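Local structure of glycosyl hydrolase, BNR repeat (Ralstonia eutropha, 3B7F) at residues 23-28 and 34-39; 136-141 and 164-169; 194-197 and 201-204. The protein may act as a glycosyl hydrolase, as its BNR-repeat family suggests, and folds as a seven-bladed beta-propeller. All blocks are in the same frame, centred on the assembly; numbering follows the deposited sequence.

Contact 1. Residues 23-28 and 34-39; sequences VMLLVA and WFLASD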
loop_
_atom_site.group_PDB
_atom_site.type_symbol
_atom_site.label_atom_id
_atom_site.label_comp_id
_atom_site.label_asym_id
_atom_site.label_seq_id
_atom_site.Cartn_x
_atom_site.Cartn_y
_atom_site.Cartn_z
ATOM N N VAL A 23 -12.738 15.402 2.111
ATOM C CA VAL A 23 -11.902 14.225 1.935
ATOM C C VAL A 23 -12.715 13.000 2.371
ATOM O O VAL A 23 -13.568 13.072 3.274
ATOM C CB VAL A 23 -10.582 14.346 2.745
ATOM C CG1 VAL A 23 -9.787 13.046 2.748
ATOM C CG2 VAL A 23 -9.725 15.462 2.188
HETATM N N MSE A 24 -12.444 11.875 1.726
HETATM C CA MSE A 24 -13.046 10.625 2.056
HETATM C C MSE A 24 -11.929 9.656 2.344
HETATM O O MSE A 24 -10.904 9.714 1.695
HETATM C CB MSE A 24 -13.897 10.128 0.899
HETATM C CG MSE A 24 -14.589 8.783 1.183
HETATM SE SE MSE A 24 -16.053 8.392 -0.047
HETATM C CE MSE A 24 -17.289 9.746 0.676
ATOM N N LEU A 25 -12.124 8.788 3.335
ATOM C CA LEU A 25 -11.169 7.722 3.664
ATOM C C LEU A 25 -11.949 6.436 3.502
ATOM O O LEU A 25 -13.051 6.356 3.969
ATOM C CB LEU A 25 -10.611 7.839 5.084
ATOM C CG LEU A 25 -9.899 9.136 5.473
ATOM C CD1 LEU A 25 -9.545 9.046 6.944
ATOM C CD2 LEU A 25 -8.645 9.426 4.597
ATOM N N LEU A 26 -11.367 5.471 2.807
ATOM C CA LEU A 26 -11.960 4.178 2.482
ATOM C C LEU A 26 -11.227 3.201 3.367
ATOM O O LEU A 26 -10.033 2.980 3.143
ATOM C CB LEU A 26 -11.717 3.854 1.005
ATOM C CG LEU A 26 -11.909 4.973 -0.025
ATOM C CD1 LEU A 26 -11.610 4.407 -1.465
ATOM C CD2 LEU A 26 -13.292 5.585 0.074
ATOM N N VAL A 27 -11.941 2.613 4.346
ATOM C CA VAL A 27 -11.353 1.826 5.391
ATOM C C VAL A 27 -11.726 0.354 5.277
ATOM O O VAL A 27 -12.897 -0.004 5.453
ATOM C CB VAL A 27 -11.810 2.341 6.795
ATOM C CG1 VAL A 27 -11.093 1.571 7.900
ATOM C CG2 VAL A 27 -11.598 3.853 6.934
ATOM N N ALA A 28 -10.722 -0.483 5.021
ATOM C CA ALA A 28 -10.883 -1.920 4.867
ATOM C C ALA A 28 -10.531 -2.587 6.174
ATOM O O ALA A 28 -9.454 -2.329 6.721
ATOM C CB ALA A 28 -9.967 -2.443 3.741
ATOM N N TRP A 34 -15.718 0.513 6.017
ATOM C CA TRP A 34 -16.269 1.721 6.601
ATOM C C TRP A 34 -15.700 2.859 5.763
ATOM O O TRP A 34 -14.705 2.686 5.068
ATOM C CB TRP A 34 -15.924 1.863 8.073
ATOM C CG TRP A 34 -16.828 1.191 9.046
ATOM C CD1 TRP A 34 -17.830 1.784 9.760
ATOM C CD2 TRP A 34 -16.789 -0.175 9.475
ATOM N NE1 TRP A 34 -18.405 0.877 10.597
ATOM C CE2 TRP A 34 -17.791 -0.334 10.443
ATOM C CE3 TRP A 34 -16.034 -1.295 9.094
ATOM C CZ2 TRP A 34 -18.064 -1.562 11.049
ATOM C CZ3 TRP A 34 -16.289 -2.512 9.717
ATOM C CH2 TRP A 34 -17.285 -2.628 10.693
ATOM N N PHE A 35 -16.390 3.993 5.816
ATOM C CA PHE A 35 -16.085 5.160 5.018
ATOM C C PHE A 35 -16.177 6.372 5.882
ATOM O O PHE A 35 -17.149 6.513 6.635
ATOM C CB PHE A 35 -17.071 5.270 3.873
ATOM C CG PHE A 35 -17.015 4.110 2.948
ATOM C CD1 PHE A 35 -16.128 4.101 1.892
ATOM C CD2 PHE A 35 -17.809 2.991 3.166
ATOM C CE1 PHE A 35 -16.040 3.000 1.044
ATOM C CE2 PHE A 35 -17.734 1.901 2.317
ATOM C CZ PHE A 35 -16.851 1.912 1.251
ATOM N N LEU A 36 -15.156 7.228 5.806
ATOM C CA LEU A 36 -15.120 8.464 6.601
ATOM C C LEU A 36 -15.171 9.640 5.657
ATOM O O LEU A 36 -14.467 9.639 4.673
ATOM C CB LEU A 36 -13.891 8.526 7.511
ATOM C CG LEU A 36 -13.982 7.789 8.836
ATOM C CD1 LEU A 36 -12.602 7.406 9.356
ATOM C CD2 LEU A 36 -14.792 8.637 9.876
ATOM N N ALA A 37 -16.025 10.624 5.934
ATOM C CA ALA A 37 -16.139 11.807 5.061
ATOM C C ALA A 37 -15.969 13.088 5.885
ATOM O O ALA A 37 -16.596 13.236 6.931
ATOM C CB ALA A 37 -17.483 11.796 4.309
ATOM N N SER A 38 -15.132 14.004 5.414
ATOM C CA SER A 38 -14.908 15.266 6.118
ATOM C C SER A 38 -15.709 16.423 5.554
ATOM O O SER A 38 -16.284 16.335 4.468
ATOM C CB SER A 38 -13.444 15.674 6.069
ATOM O OG SER A 38 -13.082 16.287 4.834
ATOM N N ASP A 39 -15.747 17.494 6.351
ATOM C CA ASP A 39 -16.216 18.806 5.913
ATOM C C ASP A 39 -15.040 19.399 5.077
ATOM O O ASP A 39 -13.934 18.828 5.064
ATOM C CB ASP A 39 -16.642 19.698 7.106
ATOM C CG ASP A 39 -15.533 19.956 8.111
ATOM O OD1 ASP A 39 -14.415 19.403 8.016
ATOM O OD2 ASP A 39 -15.811 20.701 9.061
#
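Selenomethionine M24 faces A37 in a non-hydrogen-bonded antiparallel pair, and its long side chain reaches over the neighbouring strand. CB sits 3.8 Å from L36 O, and CG lies slightly closer to the same oxygen, because chi1 of -180° sets CG anti to the backbone N. The chain turns about the CG-SE bond, bringing the terminal CE to 4.2 Å from A37 CB. Further along the same face, L26 CD2 meets the F35 ring at its edge, in the ring plane, 3.7 Å from F35 CD1; R48 of the next strand makes a cation-pi contact with that ring. The two strands form the hairpin 24-29/32-38, with strand 45-51 beyond it and strand 385-391 from the C-terminus on its other side. Three strands from the start of the chain and one from its end thus complete a single blade, the Velcro closure of a beta-propeller. On the opposite face, L25 CB and L36 CB lie 4.1 Å apart, while V27 CB packs 3.4 Å from W34 O. The backbone ladder pairs L25 with L36 and V27 with W34, two hydrogen bonds each. At the open end, S38 N donates to V23 O, and S38 OG accepts an almost straight bond from V23 N (2.9 Å, 174°). The same hydroxyl donates to D39 O at 2.7 Å, a bond within its own segment.

Contact 2. Residues 136-141 and 164-169; sequences SPQGLF and AWTGGE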
loop_
_atom_site.group_PDB
_atom_site.type_symbol
_atom_site.label_atom_id
_atom_site.label_comp_id
_atom_site.label_asym_id
_atom_site.label_seq_id
_atom_site.Cartn_x
_atom_site.Cartn_y
_atom_site.Cartn_z
ATOM N N SER A 136 -2.530 -13.144 -2.887
ATOM C CA SER A 136 -1.848 -14.052 -1.983
ATOM C C SER A 136 -2.333 -15.469 -2.392
ATOM O O SER A 136 -3.533 -15.694 -2.407
ATOM C CB SER A 136 -2.203 -13.811 -0.527
ATOM O OG SER A 136 -1.596 -14.795 0.308
ATOM N N PRO A 137 -1.425 -16.390 -2.793
ATOM C CA PRO A 137 0.030 -16.255 -2.961
ATOM C C PRO A 137 0.354 -15.328 -4.143
ATOM O O PRO A 137 -0.553 -14.915 -4.859
ATOM C CB PRO A 137 0.498 -17.690 -3.168
ATOM C CG PRO A 137 -0.658 -18.382 -3.782
ATOM C CD PRO A 137 -1.872 -17.754 -3.139
ATOM N N GLN A 138 1.631 -15.019 -4.343
ATOM C CA GLN A 138 2.031 -13.983 -5.306
ATOM C C GLN A 138 1.498 -14.253 -6.700
ATOM O O GLN A 138 1.697 -15.317 -7.251
ATOM C CB GLN A 138 3.570 -13.764 -5.350
ATOM C CG GLN A 138 4.315 -13.356 -4.027
ATOM C CD GLN A 138 4.781 -14.534 -3.199
ATOM O OE1 GLN A 138 4.053 -15.527 -3.066
ATOM N NE2 GLN A 138 5.995 -14.428 -2.612
ATOM N N GLY A 139 0.777 -13.286 -7.252
ATOM C CA GLY A 139 0.208 -13.399 -8.591
ATOM C C GLY A 139 -0.223 -12.018 -8.998
ATOM O O GLY A 139 -0.626 -11.237 -8.128
ATOM N N LEU A 140 -0.063 -11.711 -10.292
ATOM C CA LEU A 140 -0.420 -10.429 -10.898
ATOM C C LEU A 140 -1.520 -10.696 -11.925
ATOM O O LEU A 140 -1.378 -11.581 -12.774
ATOM C CB LEU A 140 0.792 -9.789 -11.583
ATOM C CG LEU A 140 0.642 -8.374 -12.147
ATOM C CD1 LEU A 140 0.453 -7.331 -11.034
ATOM C CD2 LEU A 140 1.828 -8.029 -13.028
ATOM N N PHE A 141 -2.591 -9.914 -11.832
ATOM C CA PHE A 141 -3.758 -10.008 -12.696
ATOM C C PHE A 141 -4.115 -8.625 -13.243
ATOM O O PHE A 141 -3.714 -7.590 -12.688
ATOM C CB PHE A 141 -4.953 -10.603 -11.930
ATOM C CG PHE A 141 -4.702 -12.001 -11.431
ATOM C CD1 PHE A 141 -4.047 -12.224 -10.214
ATOM C CD2 PHE A 141 -5.092 -13.092 -12.174
ATOM C CE1 PHE A 141 -3.794 -13.533 -9.757
ATOM C CE2 PHE A 141 -4.838 -14.381 -11.738
ATOM C CZ PHE A 141 -4.192 -14.611 -10.528
ATOM N N ALA A 164 11.207 -19.460 -8.243
ATOM C CA ALA A 164 12.455 -19.058 -7.584
ATOM C C ALA A 164 12.313 -17.684 -6.898
ATOM O O ALA A 164 12.787 -17.489 -5.770
ATOM C CB ALA A 164 13.607 -19.035 -8.595
ATOM N N TRP A 165 11.676 -16.740 -7.595
ATOM C CA TRP A 165 11.407 -15.412 -7.049
ATOM C C TRP A 165 10.436 -15.427 -5.866
ATOM O O TRP A 165 10.704 -14.771 -4.873
ATOM C CB TRP A 165 10.843 -14.469 -8.103
ATOM C CG TRP A 165 11.758 -14.113 -9.207
ATOM C CD1 TRP A 165 13.118 -14.092 -9.181
ATOM C CD2 TRP A 165 11.377 -13.567 -10.470
ATOM N NE1 TRP A 165 13.610 -13.632 -10.365
ATOM C CE2 TRP A 165 12.561 -13.284 -11.175
ATOM C CE3 TRP A 165 10.150 -13.298 -11.075
ATOM C CZ2 TRP A 165 12.553 -12.772 -12.472
ATOM C CZ3 TRP A 165 10.140 -12.770 -12.348
ATOM C CH2 TRP A 165 11.332 -12.514 -13.034
ATOM N N THR A 166 9.341 -16.183 -5.973
ATOM C CA THR A 166 8.327 -16.260 -4.920
ATOM C C THR A 166 8.692 -17.229 -3.792
ATOM O O THR A 166 8.685 -16.845 -2.629
ATOM C CB THR A 166 6.942 -16.715 -5.462
ATOM O OG1 THR A 166 7.030 -18.061 -5.927
ATOM C CG2 THR A 166 6.429 -15.813 -6.591
ATOM N N GLY A 167 8.975 -18.481 -4.154
ATOM C CA GLY A 167 9.268 -19.580 -3.208
ATOM C C GLY A 167 8.015 -20.435 -2.949
ATOM O O GLY A 167 7.457 -21.031 -3.889
ATOM N N GLY A 168 7.589 -20.508 -1.678
ATOM C CA GLY A 168 6.372 -21.242 -1.246
ATOM C C GLY A 168 5.608 -20.439 -0.192
ATOM O O GLY A 168 5.812 -19.214 -0.087
ATOM N N GLU A 169 4.733 -21.113 0.575
ATOM C CA GLU A 169 3.967 -20.473 1.684
ATOM C C GLU A 169 4.718 -20.575 3.025
ATOM O O GLU A 169 5.035 -21.668 3.502
ATOM C CB GLU A 169 2.544 -21.046 1.837
ATOM C CG GLU A 169 1.471 -20.510 0.851
ATOM C CD GLU A 169 1.505 -21.141 -0.545
ATOM O OE1 GLU A 169 2.592 -21.556 -1.010
ATOM O OE2 GLU A 169 0.428 -21.203 -1.187
HETATM O O HOH W 1 4.356 -18.327 -2.870
#
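Q138 OE1 accepts a hydrogen bond of 2.8 Å from a water, and that water also reaches weakly to G168 O, 3.3 Å away. The bridge is therefore firm at the glutamine and slack at G168, which is poorly ordered. The other half of the amide is committed to a different loop: Q138 NE2 bonds to S198 O, and T166 O, at 3.6 Å from NE2, is simply a near neighbour. With both ends of the amide engaged, its rotation should be well defined. The bend at chi2 (89°) folds the Q138 chain so that it lies alongside T166, the two side chains running past each other in opposite directions. Q138 CB rests 3.7 Å from T166 CG2, and the amide carbon CD lies 3.8 Å from T166 CB. T166 offers this methyl side because its OG1 is turned back to R162 O, one turn earlier in the helix. T166 is the last helical residue; G167, with positive phi, is the first to leave the helix. Beyond it the contact thins out: the poorly ordered E169 brings OE2 to 4.0 Å from CG of P137, a proline preceded by a cis peptide bond. P137 and Q138 lie in the turn linking strand 131-136 to the next strand of the blade, where T135 OG1 is hydrogen-bonded to both P137 O and G139 O. Helix 162-166 belongs to the long connection leading from this blade to strand 178-184 of the next, and M196 on strand 192-197 packs against both Q138 and T166.

Contact 3. Residues 194-197 and 201-204; sequences IGMS and VFES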
loop_
_atom_site.group_PDB
_atom_site.type_symbol
_atom_site.label_atom_id
_atom_site.label_comp_id
_atom_site.label_asym_id
_atom_site.label_seq_id
_atom_site.Cartn_x
_atom_site.Cartn_y
_atom_site.Cartn_z
ATOM N N ILE A 194 6.507 -3.924 -9.132
ATOM C CA ILE A 194 5.707 -4.739 -8.204
ATOM C C ILE A 194 6.571 -5.061 -6.991
ATOM O O ILE A 194 7.788 -4.988 -7.061
ATOM C CB ILE A 194 5.128 -6.035 -8.844
ATOM C CG1 ILE A 194 6.247 -6.991 -9.329
ATOM C CG2 ILE A 194 4.117 -5.692 -9.984
ATOM C CD1 ILE A 194 5.722 -8.301 -9.994
ATOM N N GLY A 195 5.932 -5.402 -5.883
ATOM C CA GLY A 195 6.629 -5.765 -4.647
ATOM C C GLY A 195 6.092 -7.110 -4.210
ATOM O O GLY A 195 4.916 -7.410 -4.381
HETATM N N MSE A 196 6.958 -7.943 -3.676
HETATM C CA MSE A 196 6.528 -9.230 -3.221
HETATM C C MSE A 196 7.127 -9.536 -1.870
HETATM O O MSE A 196 8.319 -9.362 -1.662
HETATM C CB MSE A 196 6.961 -10.296 -4.203
HETATM C CG MSE A 196 6.504 -10.042 -5.571
HETATM SE SE MSE A 196 6.570 -11.661 -6.553
HETATM C CE MSE A 196 8.277 -12.292 -6.148
ATOM N N SER A 197 6.266 -10.012 -0.979
ATOM C CA SER A 197 6.633 -10.417 0.345
ATOM C C SER A 197 6.461 -11.941 0.396
ATOM O O SER A 197 5.347 -12.400 0.526
ATOM C CB SER A 197 5.785 -9.696 1.376
ATOM O OG SER A 197 6.115 -8.309 1.359
ATOM N N VAL A 201 11.434 -6.232 -5.071
ATOM C CA VAL A 201 10.881 -5.316 -6.043
ATOM C C VAL A 201 11.300 -5.843 -7.408
ATOM O O VAL A 201 12.431 -6.331 -7.587
ATOM C CB VAL A 201 11.361 -3.862 -5.890
ATOM C CG1 VAL A 201 10.746 -2.955 -7.007
ATOM C CG2 VAL A 201 11.040 -3.346 -4.517
ATOM N N PHE A 202 10.365 -5.775 -8.356
ATOM C CA PHE A 202 10.581 -6.224 -9.700
ATOM C C PHE A 202 10.056 -5.167 -10.622
ATOM O O PHE A 202 9.110 -4.455 -10.276
ATOM C CB PHE A 202 9.878 -7.554 -9.946
ATOM C CG PHE A 202 10.450 -8.685 -9.164
ATOM C CD1 PHE A 202 10.034 -8.927 -7.866
ATOM C CD2 PHE A 202 11.413 -9.522 -9.724
ATOM C CE1 PHE A 202 10.566 -9.971 -7.128
ATOM C CE2 PHE A 202 11.951 -10.582 -8.972
ATOM C CZ PHE A 202 11.512 -10.804 -7.675
ATOM N N GLU A 203 10.670 -5.099 -11.806
ATOM C CA GLU A 203 10.374 -4.116 -12.829
ATOM C C GLU A 203 10.107 -4.747 -14.191
ATOM O O GLU A 203 10.789 -5.710 -14.589
ATOM C CB GLU A 203 11.589 -3.200 -12.993
ATOM C CG GLU A 203 11.405 -2.068 -14.003
ATOM C CD GLU A 203 12.609 -1.197 -14.122
ATOM O OE1 GLU A 203 13.735 -1.741 -14.139
ATOM O OE2 GLU A 203 12.417 0.032 -14.228
ATOM N N SER A 204 9.158 -4.147 -14.914
ATOM C CA SER A 204 8.856 -4.477 -16.296
ATOM C C SER A 204 8.912 -3.164 -17.065
ATOM O O SER A 204 8.551 -2.124 -16.519
ATOM C CB SER A 204 7.466 -5.091 -16.451
ATOM O OG SER A 204 7.227 -5.476 -17.789
#
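The F202 ring takes M196 CE and I194 CG1 from oblique directions, and outside the hairpin it meets the W165 ring with the two planes inclined to each other. M196 is a selenomethionine whose chain crosses the phenyl side chain at about a right angle. Its bend about the CG-SE bond turns the terminal methyl back to the ring, leaving CE 3.4 Å from F202 CE1 and 3.9 Å from F202 CZ. SE stands 5.2 Å from the centroid of the F202 ring, 44° off its normal, a slanted Met-aromatic contact with selenium in place of sulfur. I194 touches nearer the root of the same side chain: its CG1 lies 3.7 Å from F202 CB, and the chi1 of 62° that tucks CG1 between the backbone N and the carbonyl carbon puts it there. Strands 192-197 and 200-204, the second and third of a four-stranded propeller blade, are joined here as an antiparallel hairpin, their directions somewhat splayed from exactly antiparallel. I194 and F202 are its hydrogen-bonded pair. I194 N gives to F202 O at 2.9 Å, and F202 N returns a bond of 3.0 Å to I194 O. G195 and V201 are the adjacent non-hydrogen-bonded pair, their backbones bonding outward to H180 and L214; V201 CA makes a CA-H...O contact of 3.3 Å to I194 O. On the face carrying I194 and F202, W211 touches both side chains, while F156 of helix 154-157 packs on I194 and M196.

Overall arrangement
Contacts 2 and 3 are neighbours, with centres 11 Å apart, and they join two successive blades through the helical connection between them. W165 makes much of that join, its CD2 lying 3.4 Å from F202 CE2 and its O 3.7 Å from M196 CE. Contact 1, in the blade that closes the ring, lies on the opposite side of the chain's centre, about 31 Å from contact 2 and 29 Å from contact 3, centre to centre, and touches neither. No active site is established. M196 of contact 3 does lie near, without touching, D233, H235 and H252, whose donor atoms face one vacant point and might form an empty metal site.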